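Local coordinates for protein alginate lyase (Bacteroides ovatus, PDB 3NNB) that probably cleaves alginate, an anionic polyuronate, by beta-elimination, at residues S57-P68 against T140-T151; G158-I166 against V211-H222. All blocks are in the same frame, centred on the assembly; numbering follows the deposited sequence.

Overall arrangement
Both contacts lie on the same side of the chain's centre, their own centres about 14 Å apart, within a mainly helical protein. Interaction 1 comes first along the chain and pairs the short parallel strands 64-66 and 148-151. Interaction 2 follows, setting the loop between strand 148-151 and helix 171-180 against helix 210-216 and the start of helix 221-236. They touch directly: G149 O is 2.9 Å from R161 N, and Q150 O is 3.1 Å from R161 NE, both probable hydrogen bonds. The strand pair is thereby connected to an arginine that holds a bound citrate, consistent with the two contacts together forming one wall of a pocket for anionic sugar.

Interaction 1 of 2, residues S57-P68 against T140-T151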
loop_
_atom_site.group_PDB
_atom_site.type_symbol
_atom_site.label_atom_id
_atom_site.label_comp_id
_atom_site.label_asym_id
_atom_site.label_seq_id
_atom_site.Cartn_x
_atom_site.Cartn_y
_atom_site.Cartn_z
ATOM N N SER A 57 7.316 -16.182 -19.686
ATOM C CA SER A 57 8.709 -16.500 -19.495
ATOM C C SER A 57 8.960 -17.998 -19.362
ATOM O O SER A 57 10.098 -18.440 -19.490
ATOM C CB SER A 57 9.200 -15.866 -18.206
ATOM O OG SER A 57 8.463 -16.411 -17.120
ATOM N N GLY A 58 7.906 -18.749 -19.059
ATOM C CA GLY A 58 7.996 -20.168 -18.797
ATOM C C GLY A 58 8.521 -20.508 -17.415
ATOM O O GLY A 58 8.713 -21.692 -17.116
ATOM N N ASP A 59 8.722 -19.491 -16.576
ATOM C CA ASP A 59 9.249 -19.667 -15.220
ATOM C C ASP A 59 8.155 -19.339 -14.220
ATOM O O ASP A 59 7.726 -18.184 -14.112
ATOM C CB ASP A 59 10.467 -18.739 -15.015
ATOM C CG ASP A 59 11.178 -18.967 -13.703
ATOM O OD1 ASP A 59 10.734 -19.814 -12.884
ATOM O OD2 ASP A 59 12.227 -18.293 -13.529
ATOM N N LYS A 60 7.708 -20.366 -13.492
ATOM C CA LYS A 60 6.641 -20.256 -12.502
ATOM C C LYS A 60 7.046 -19.308 -11.369
ATOM O O LYS A 60 6.200 -18.741 -10.684
ATOM C CB LYS A 60 6.310 -21.657 -11.946
ATOM C CG LYS A 60 5.209 -21.726 -10.882
ATOM C CD LYS A 60 3.829 -21.851 -11.468
ATOM C CE LYS A 60 3.610 -23.185 -12.125
ATOM N NZ LYS A 60 2.280 -23.218 -12.814
ATOM N N HIS A 61 8.351 -19.128 -11.176
ATOM C CA HIS A 61 8.848 -18.231 -10.127
ATOM C C HIS A 61 8.641 -16.754 -10.471
ATOM O O HIS A 61 8.817 -15.881 -9.619
ATOM C CB HIS A 61 10.323 -18.475 -9.851
ATOM C CG HIS A 61 10.617 -19.791 -9.227
ATOM N ND1 HIS A 61 10.744 -19.938 -7.859
ATOM C CD2 HIS A 61 10.889 -21.004 -9.776
ATOM C CE1 HIS A 61 11.067 -21.199 -7.595
ATOM N NE2 HIS A 61 11.145 -21.874 -8.737
ATOM N N ASP A 62 8.298 -16.453 -11.727
ATOM C CA ASP A 62 7.873 -15.130 -12.077
ATOM C C ASP A 62 6.446 -14.846 -11.611
ATOM O O ASP A 62 5.493 -15.570 -11.941
ATOM C CB ASP A 62 7.980 -14.880 -13.583
ATOM C CG ASP A 62 9.428 -14.812 -14.086
ATOM O OD1 ASP A 62 10.378 -14.683 -13.280
ATOM O OD2 ASP A 62 9.584 -14.852 -15.329
ATOM N N TYR A 63 6.313 -13.736 -10.882
ATOM C CA TYR A 63 5.016 -13.223 -10.484
ATOM C C TYR A 63 4.137 -12.964 -11.704
ATOM O O TYR A 63 4.592 -12.390 -12.676
ATOM C CB TYR A 63 5.163 -11.940 -9.645
ATOM C CG TYR A 63 3.856 -11.327 -9.195
ATOM C CD1 TYR A 63 3.202 -11.751 -8.051
ATOM C CD2 TYR A 63 3.299 -10.316 -9.928
ATOM C CE1 TYR A 63 2.024 -11.166 -7.650
ATOM C CE2 TYR A 63 2.097 -9.714 -9.538
ATOM C CZ TYR A 63 1.467 -10.143 -8.404
ATOM O OH TYR A 63 0.281 -9.546 -8.015
HETATM N N MSE A 64 2.890 -13.389 -11.614
HETATM C CA MSE A 64 1.923 -13.161 -12.674
HETATM C C MSE A 64 0.629 -12.791 -12.042
HETATM O O MSE A 64 0.127 -13.505 -11.152
HETATM C CB MSE A 64 1.753 -14.427 -13.547
HETATM C CG MSE A 64 0.883 -14.161 -14.774
HETATM SE SE MSE A 64 0.539 -15.826 -15.706
HETATM C CE MSE A 64 -0.707 -15.099 -17.054
ATOM N N SER A 65 0.057 -11.696 -12.526
ATOM C CA SER A 65 -1.322 -11.343 -12.133
ATOM C C SER A 65 -2.089 -10.844 -13.349
ATOM O O SER A 65 -1.501 -10.668 -14.415
ATOM C CB SER A 65 -1.339 -10.245 -11.058
ATOM O OG SER A 65 -0.771 -9.046 -11.534
HETATM N N MSE A 66 -3.391 -10.652 -13.168
HETATM C CA MSE A 66 -4.291 -10.159 -14.219
HETATM C C MSE A 66 -4.809 -8.768 -13.875
HETATM O O MSE A 66 -5.132 -8.495 -12.712
HETATM C CB MSE A 66 -5.510 -11.086 -14.326
HETATM C CG MSE A 66 -6.391 -10.799 -15.539
HETATM SE SE MSE A 66 -8.039 -11.862 -15.429
HETATM C CE MSE A 66 -9.035 -10.600 -14.470
ATOM N N GLY A 67 -4.922 -7.894 -14.866
ATOM C CA GLY A 67 -5.539 -6.586 -14.655
ATOM C C GLY A 67 -6.929 -6.785 -14.038
ATOM O O GLY A 67 -7.789 -7.460 -14.645
ATOM N N PRO A 68 -7.179 -6.241 -12.836
ATOM C CA PRO A 68 -8.406 -6.653 -12.138
ATOM C C PRO A 68 -9.708 -6.257 -12.813
ATOM O O PRO A 68 -10.705 -6.932 -12.611
ATOM C CB PRO A 68 -8.306 -5.937 -10.804
ATOM C CG PRO A 68 -6.896 -5.875 -10.582
ATOM C CD PRO A 68 -6.251 -5.595 -11.898
ATOM N N THR A 140 10.461 -22.184 -4.016
ATOM C CA THR A 140 9.165 -21.497 -4.034
ATOM C C THR A 140 9.252 -19.960 -4.236
ATOM O O THR A 140 8.225 -19.295 -4.394
ATOM C CB THR A 140 8.358 -21.727 -2.759
ATOM O OG1 THR A 140 9.126 -21.349 -1.603
ATOM C CG2 THR A 140 7.873 -23.180 -2.656
ATOM N N LYS A 141 10.450 -19.398 -4.292
ATOM C CA LYS A 141 10.553 -17.949 -4.197
ATOM C C LYS A 141 10.073 -17.196 -5.444
ATOM O O LYS A 141 10.130 -17.682 -6.574
ATOM C CB LYS A 141 11.967 -17.509 -3.910
ATOM C CG LYS A 141 12.929 -17.769 -5.040
ATOM C CD LYS A 141 14.310 -17.301 -4.671
ATOM C CE LYS A 141 15.319 -17.654 -5.727
ATOM N NZ LYS A 141 16.689 -17.446 -5.159
HETATM N N MSE A 142 9.598 -15.992 -5.180
HETATM C CA MSE A 142 9.219 -15.055 -6.234
HETATM C C MSE A 142 10.463 -14.314 -6.730
HETATM O O MSE A 142 11.202 -13.762 -5.943
HETATM C CB MSE A 142 8.185 -14.060 -5.732
HETATM C CG MSE A 142 7.816 -12.998 -6.734
HETATM SE SE MSE A 142 6.527 -11.722 -6.054
HETATM C CE MSE A 142 7.027 -10.200 -7.141
ATOM N N ASN A 143 10.688 -14.308 -8.040
ATOM C CA ASN A 143 11.762 -13.483 -8.620
ATOM C C ASN A 143 11.511 -12.000 -8.378
ATOM O O ASN A 143 10.357 -11.558 -8.367
ATOM C CB ASN A 143 11.971 -13.816 -10.083
ATOM C CG ASN A 143 12.435 -15.228 -10.292
ATOM O OD1 ASN A 143 13.158 -15.778 -9.459
ATOM N ND2 ASN A 143 12.028 -15.830 -11.418
ATOM N N PRO A 144 12.582 -11.211 -8.202
ATOM C CA PRO A 144 12.392 -9.808 -7.827
ATOM C C PRO A 144 12.161 -8.874 -9.036
ATOM O O PRO A 144 12.988 -8.010 -9.339
ATOM C CB PRO A 144 13.692 -9.467 -7.074
ATOM C CG PRO A 144 14.679 -10.337 -7.720
ATOM C CD PRO A 144 13.988 -11.632 -8.011
ATOM N N HIS A 145 11.012 -9.065 -9.685
ATOM C CA HIS A 145 10.549 -8.224 -10.791
ATOM C C HIS A 145 9.072 -8.472 -11.026
ATOM O O HIS A 145 8.521 -9.462 -10.579
ATOM C CB HIS A 145 11.315 -8.509 -12.073
ATOM C CG HIS A 145 11.027 -9.850 -12.663
ATOM N ND1 HIS A 145 9.957 -10.077 -13.517
ATOM C CD2 HIS A 145 11.661 -11.033 -12.525
ATOM C CE1 HIS A 145 9.960 -11.342 -13.880
ATOM N NE2 HIS A 145 10.971 -11.945 -13.284
ATOM N N LEU A 146 8.437 -7.545 -11.735
ATOM C CA LEU A 146 7.023 -7.648 -12.066
ATOM C C LEU A 146 6.829 -7.470 -13.590
ATOM O O LEU A 146 5.888 -6.838 -14.047
ATOM C CB LEU A 146 6.199 -6.627 -11.244
ATOM C CG LEU A 146 5.950 -7.067 -9.785
ATOM C CD1 LEU A 146 7.111 -6.571 -8.938
ATOM C CD2 LEU A 146 4.655 -6.519 -9.253
ATOM N N THR A 147 7.677 -8.132 -14.393
ATOM C CA THR A 147 7.509 -8.133 -15.834
ATOM C C THR A 147 6.138 -8.643 -16.261
ATOM O O THR A 147 5.589 -8.170 -17.278
ATOM C CB THR A 147 8.662 -8.920 -16.509
ATOM O OG1 THR A 147 9.880 -8.289 -16.127
ATOM C CG2 THR A 147 8.511 -8.912 -18.064
ATOM N N TYR A 148 5.560 -9.564 -15.474
ATOM C CA TYR A 148 4.265 -10.156 -15.816
ATOM C C TYR A 148 3.153 -9.742 -14.851
ATOM O O TYR A 148 2.189 -10.452 -14.683
ATOM C CB TYR A 148 4.395 -11.666 -15.987
ATOM C CG TYR A 148 5.343 -11.990 -17.144
ATOM C CD1 TYR A 148 4.878 -11.961 -18.461
ATOM C CD2 TYR A 148 6.691 -12.241 -16.930
ATOM C CE1 TYR A 148 5.747 -12.193 -19.534
ATOM C CE2 TYR A 148 7.548 -12.455 -17.985
ATOM C CZ TYR A 148 7.070 -12.462 -19.294
ATOM O OH TYR A 148 7.950 -12.672 -20.374
ATOM N N GLY A 149 3.340 -8.580 -14.204
ATOM C CA GLY A 149 2.293 -7.981 -13.373
ATOM C C GLY A 149 1.184 -7.426 -14.254
ATOM O O GLY A 149 1.446 -6.676 -15.195
ATOM N N GLN A 150 -0.049 -7.752 -13.898
ATOM C CA GLN A 150 -1.247 -7.305 -14.634
ATOM C C GLN A 150 -1.213 -7.482 -16.145
ATOM O O GLN A 150 -1.458 -6.555 -16.940
ATOM C CB GLN A 150 -1.666 -5.893 -14.229
ATOM C CG GLN A 150 -2.101 -5.820 -12.800
ATOM C CD GLN A 150 -2.786 -4.526 -12.452
ATOM O OE1 GLN A 150 -3.407 -3.873 -13.320
ATOM N NE2 GLN A 150 -2.693 -4.136 -11.173
ATOM N N THR A 151 -0.880 -8.712 -16.518
ATOM C CA THR A 151 -1.229 -9.261 -17.842
ATOM C C THR A 151 -2.717 -9.165 -18.074
ATOM O O THR A 151 -3.518 -9.132 -17.123
ATOM C CB THR A 151 -0.836 -10.765 -17.956
ATOM O OG1 THR A 151 -1.666 -11.580 -17.107
ATOM C CG2 THR A 151 0.667 -10.999 -17.680
HETATM O O HOH W 1 8.648 -12.196 -10.399
HETATM O O HOH W 2 6.805 -11.004 -13.305
#
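D62 OD1 accepts from two side chains of 140-151, N143 ND2 at 2.7 Å and H145 NE2 at 2.8 Å, which arrive from opposite faces of the carboxylate. The hydrogen bond from the N143 amide is nearly straight (173°) and in the amide plane; the imidazole N-H comes from well above the carboxylate. N143 ND2 also donates to D59 OD2, a longer bond of 3.2 Å. Replacing D62 by an alanine removes both bonds, and would probably leave H145 NE2 without its mate here and the N143 amide with just its longer bond to D59. On the N-terminal side of D62, H61 ND1 donates in its ring plane to a lone pair of K141 O at 2.7 Å. Farther on, strands 64-66 and 148-151 form a small parallel pair within this mainly helical fold: G67 N donates to T151 O at 2.9 Å. T151 OG1, placed between its backbone N and carbonyl carbon (chi1 69°), reaches S65 O at 2.8 Å. S65 OG accepts from Q150 N and is also bonded to D167, which holds Y63 OH and Q150 NE2 as well. M142 SE lies obliquely to the Y63 ring, 4.8 Å from its centroid. In the second shell, S57 OG donates to D62 OD2, while T147 N donates to H145 ND1 and so fixes the ring's rotation.

Interaction 2 of 2, residues G158-I166 against V211-H222; sequences GMGRGAGMI and VAAEEQRAKNNH. With CIT (citric acid), chain C.
G162 N donates to E214 OE1 at 3.0 Å (161°), from above the carboxylate, in one of the two E214 conformers. The family belongs to the six-hairpin clan, whose members build a toroid from helical hairpins; here helix 210-216 and the start of helix 221-236 meet the loop before helix 171-180. The backbones come nearest at G162, whose CA lies 3.2 Å from V211 O. H222 ND1 donates to E215 OE2 at 2.6 Å, on the syn side of the carboxylate and close to the imidazole plane, and this pair packs against the turn at G162, A163 and I166. N220 occupies the N-cap of the second helix, its OD1 accepting from H222 N. Against the imidazole, A163 CB comes to 3.6 Å from H222 CE1, while I166 crosses the H222 side chain at about a right angle. H222 NE2, at the other end of the ring, donates to citrate O6 at 2.7 Å, and N220 ND2 donates to citrate O1, also at 2.7 Å. R161, extended from CG to NE, grips citrate O4 with both NH1 and NH2, the latter at 2.9 Å, and A163 CB lies over one face of the guanidinium. Citrate probably came from the crystallisation liquor, but its carboxylates suggest where uronate groups could bind. At the far end, a water donates to both E214 OE2 and G160 O.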
loop_
_atom_site.group_PDB
_atom_site.type_symbol
_atom_site.label_atom_id
_atom_site.label_comp_id
_atom_site.label_asym_id
_atom_site.label_seq_id
_atom_site.Cartn_x
_atom_site.Cartn_y
_atom_site.Cartn_z
ATOM N N GLY A 158 0.854 -10.906 -24.170
ATOM C CA GLY A 158 1.175 -11.769 -23.048
ATOM C C GLY A 158 2.093 -11.181 -21.980
ATOM O O GLY A 158 2.407 -11.856 -21.006
HETATM N N MSE A 159 2.496 -9.937 -22.167
HETATM C CA MSE A 159 3.375 -9.221 -21.271
HETATM C C MSE A 159 2.584 -8.591 -20.132
HETATM O O MSE A 159 1.412 -8.359 -20.274
HETATM C CB MSE A 159 4.096 -8.164 -22.100
HETATM C CG MSE A 159 5.219 -7.428 -21.439
HETATM SE SE MSE A 159 6.692 -8.487 -20.952
HETATM C CE MSE A 159 7.017 -9.569 -22.501
ATOM N N GLY A 160 3.239 -8.335 -19.000
ATOM C CA GLY A 160 2.661 -7.481 -17.999
ATOM C C GLY A 160 2.766 -6.029 -18.410
ATOM O O GLY A 160 3.141 -5.675 -19.550
ATOM N N ARG A 161 2.455 -5.134 -17.470
ATOM C CA ARG A 161 2.439 -3.725 -17.770
ATOM C C ARG A 161 2.769 -2.924 -16.511
ATOM O O ARG A 161 2.762 -3.459 -15.419
ATOM C CB ARG A 161 1.102 -3.299 -18.376
ATOM C CG ARG A 161 -0.031 -3.543 -17.481
ATOM C CD ARG A 161 -1.384 -3.221 -18.085
ATOM N NE ARG A 161 -2.389 -3.567 -17.104
ATOM C CZ ARG A 161 -3.542 -2.923 -16.920
ATOM N NH1 ARG A 161 -3.890 -1.921 -17.728
ATOM N NH2 ARG A 161 -4.363 -3.295 -15.949
ATOM N N GLY A 162 3.081 -1.650 -16.676
ATOM C CA GLY A 162 3.462 -0.851 -15.533
ATOM C C GLY A 162 2.488 -0.952 -14.356
ATOM O O GLY A 162 2.932 -1.018 -13.211
ATOM N N ALA A 163 1.164 -0.939 -14.657
ATOM C CA ALA A 163 0.105 -0.999 -13.648
ATOM C C ALA A 163 0.292 -2.116 -12.647
ATOM O O ALA A 163 -0.173 -2.011 -11.533
ATOM C CB ALA A 163 -1.269 -1.109 -14.330
ATOM N N GLY A 164 0.950 -3.210 -13.037
ATOM C CA GLY A 164 1.250 -4.295 -12.082
ATOM C C GLY A 164 2.047 -3.901 -10.863
ATOM O O GLY A 164 1.978 -4.588 -9.820
HETATM N N MSE A 165 2.782 -2.799 -10.959
HETATM C CA MSE A 165 3.553 -2.287 -9.810
HETATM C C MSE A 165 2.657 -2.034 -8.605
HETATM O O MSE A 165 3.089 -2.195 -7.464
HETATM C CB MSE A 165 4.315 -1.008 -10.171
HETATM C CG MSE A 165 5.655 -1.237 -10.855
HETATM SE SE MSE A 165 6.955 -2.108 -9.722
HETATM C CE MSE A 165 6.800 -0.975 -8.173
ATOM N N ILE A 166 1.414 -1.618 -8.830
ATOM C CA ILE A 166 0.522 -1.323 -7.707
ATOM C C ILE A 166 0.282 -2.576 -6.853
ATOM O O ILE A 166 -0.047 -2.460 -5.674
ATOM C CB ILE A 166 -0.812 -0.637 -8.181
ATOM C CG1 ILE A 166 -1.432 0.233 -7.078
ATOM C CG2 ILE A 166 -1.864 -1.686 -8.671
ATOM C CD1 ILE A 166 -0.650 1.485 -6.735
ATOM N N VAL A 211 8.913 -2.108 -18.383
ATOM C CA VAL A 211 7.593 -2.320 -17.788
ATOM C C VAL A 211 7.464 -1.388 -16.597
ATOM O O VAL A 211 6.465 -0.634 -16.462
ATOM C CB VAL A 211 7.404 -3.805 -17.422
ATOM C CG1 VAL A 211 6.054 -4.031 -16.678
ATOM C CG2 VAL A 211 7.478 -4.685 -18.678
ATOM N N ALA A 212 8.493 -1.359 -15.741
ATOM C CA ALA A 212 8.475 -0.444 -14.594
ATOM C C ALA A 212 8.442 1.014 -15.055
ATOM O O ALA A 212 7.773 1.837 -14.445
ATOM C CB ALA A 212 9.665 -0.708 -13.665
ATOM N N ALA A 213 9.161 1.346 -16.134
ATOM C CA ALA A 213 9.207 2.678 -16.674
ATOM C C ALA A 213 7.829 3.179 -17.052
ATOM O O ALA A 213 7.546 4.380 -16.903
ATOM C CB ALA A 213 10.158 2.736 -17.929
ATOM N N GLU A 214 6.966 2.272 -17.548
ATOM C CA GLU A 214 5.573 2.601 -17.869
ATOM C C GLU A 214 4.866 3.140 -16.614
ATOM O O GLU A 214 4.097 4.117 -16.679
ATOM C CB GLU A 214 4.787 1.383 -18.442
ATOM C CG GLU A 214 5.439 0.597 -19.623
ATOM C CD GLU A 214 4.683 -0.703 -19.974
ATOM O OE1 GLU A 214 3.527 -0.797 -19.522
ATOM O OE2 GLU A 214 5.229 -1.623 -20.675
ATOM N N GLU A 215 5.102 2.504 -15.469
ATOM C CA GLU A 215 4.492 2.955 -14.210
ATOM C C GLU A 215 5.063 4.293 -13.762
ATOM O O GLU A 215 4.356 5.177 -13.278
ATOM C CB GLU A 215 4.692 1.909 -13.104
ATOM C CG GLU A 215 3.831 2.191 -11.851
ATOM C CD GLU A 215 2.363 1.765 -11.979
ATOM O OE1 GLU A 215 1.803 1.859 -13.106
ATOM O OE2 GLU A 215 1.777 1.392 -10.919
ATOM N N GLN A 216 6.380 4.437 -13.907
ATOM C CA GLN A 216 7.049 5.666 -13.504
ATOM C C GLN A 216 6.458 6.871 -14.250
ATOM O O GLN A 216 6.314 7.934 -13.670
ATOM C CB GLN A 216 8.561 5.573 -13.724
ATOM C CG GLN A 216 9.355 6.745 -13.115
ATOM C CD GLN A 216 9.398 8.007 -13.985
ATOM O OE1 GLN A 216 9.335 7.940 -15.219
ATOM N NE2 GLN A 216 9.470 9.189 -13.321
ATOM N N ARG A 217 6.119 6.686 -15.534
ATOM C CA ARG A 217 5.595 7.738 -16.413
ATOM C C ARG A 217 4.126 8.004 -16.236
ATOM O O ARG A 217 3.593 8.932 -16.854
ATOM C CB ARG A 217 5.760 7.341 -17.893
ATOM C CG ARG A 217 7.179 7.214 -18.399
ATOM C CD ARG A 217 7.165 7.125 -19.944
ATOM N NE ARG A 217 6.471 5.940 -20.482
ATOM C CZ ARG A 217 7.066 4.765 -20.736
ATOM N NH1 ARG A 217 8.362 4.605 -20.486
ATOM N NH2 ARG A 217 6.366 3.743 -21.234
ATOM N N ALA A 218 3.436 7.130 -15.483
ATOM C CA ALA A 218 1.995 7.251 -15.319
ATOM C C ALA A 218 1.608 8.593 -14.701
ATOM O O ALA A 218 2.279 9.110 -13.823
ATOM C CB ALA A 218 1.417 6.060 -14.490
ATOM N N LYS A 219 0.524 9.179 -15.209
ATOM C CA LYS A 219 0.095 10.502 -14.833
ATOM C C LYS A 219 -0.856 10.563 -13.641
ATOM O O LYS A 219 -1.163 11.650 -13.143
ATOM C CB LYS A 219 -0.590 11.153 -16.031
ATOM C CG LYS A 219 0.349 11.313 -17.222
ATOM C CD LYS A 219 -0.266 12.183 -18.306
ATOM C CE LYS A 219 0.660 12.256 -19.523
ATOM N NZ LYS A 219 2.026 12.725 -19.133
ATOM N N ASN A 220 -1.334 9.409 -13.202
ATOM C CA ASN A 220 -2.356 9.319 -12.147
ATOM C C ASN A 220 -1.793 8.641 -10.903
ATOM O O ASN A 220 -0.594 8.613 -10.670
ATOM C CB ASN A 220 -3.631 8.624 -12.673
ATOM C CG ASN A 220 -3.445 7.151 -12.900
ATOM O OD1 ASN A 220 -2.296 6.661 -12.938
ATOM N ND2 ASN A 220 -4.553 6.407 -13.021
ATOM N N ASN A 221 -2.671 8.089 -10.093
ATOM C CA ASN A 221 -2.266 7.428 -8.856
ATOM C C ASN A 221 -1.133 6.401 -9.025
ATOM O O ASN A 221 -0.359 6.176 -8.093
ATOM C CB ASN A 221 -3.483 6.827 -8.133
ATOM C CG ASN A 221 -4.035 5.587 -8.814
ATOM O OD1 ASN A 221 -3.425 4.513 -8.711
ATOM N ND2 ASN A 221 -5.195 5.703 -9.502
ATOM N N HIS A 222 -1.050 5.768 -10.195
ATOM C CA HIS A 222 -0.005 4.778 -10.396
ATOM C C HIS A 222 1.356 5.394 -10.320
ATOM O O HIS A 222 2.248 4.824 -9.717
ATOM C CB HIS A 222 -0.161 4.047 -11.729
ATOM C CG HIS A 222 -1.137 2.927 -11.699
ATOM N ND1 HIS A 222 -0.804 1.665 -11.265
ATOM C CD2 HIS A 222 -2.436 2.872 -12.063
ATOM C CE1 HIS A 222 -1.849 0.868 -11.401
ATOM N NE2 HIS A 222 -2.867 1.582 -11.844
HETATM C C1 CIT C . -5.144 3.276 -14.500
HETATM O O1 CIT C . -5.018 3.765 -13.423
HETATM O O2 CIT C . -4.260 3.515 -15.340
HETATM C C2 CIT C . -6.358 2.394 -14.770
HETATM C C3 CIT C . -6.249 1.058 -14.025
HETATM O O7 CIT C . -4.899 0.548 -14.135
HETATM C C4 CIT C . -7.357 0.103 -14.560
HETATM C C5 CIT C . -7.009 -0.366 -15.938
HETATM O O3 CIT C . -7.024 0.385 -16.924
HETATM O O4 CIT C . -6.598 -1.516 -16.111
HETATM C C6 CIT C . -6.422 1.141 -12.508
HETATM O O5 CIT C . -7.525 1.458 -12.051
HETATM O O6 CIT C . -5.486 0.865 -11.688
HETATM O O HOH W 3 3.585 -3.951 -21.563
#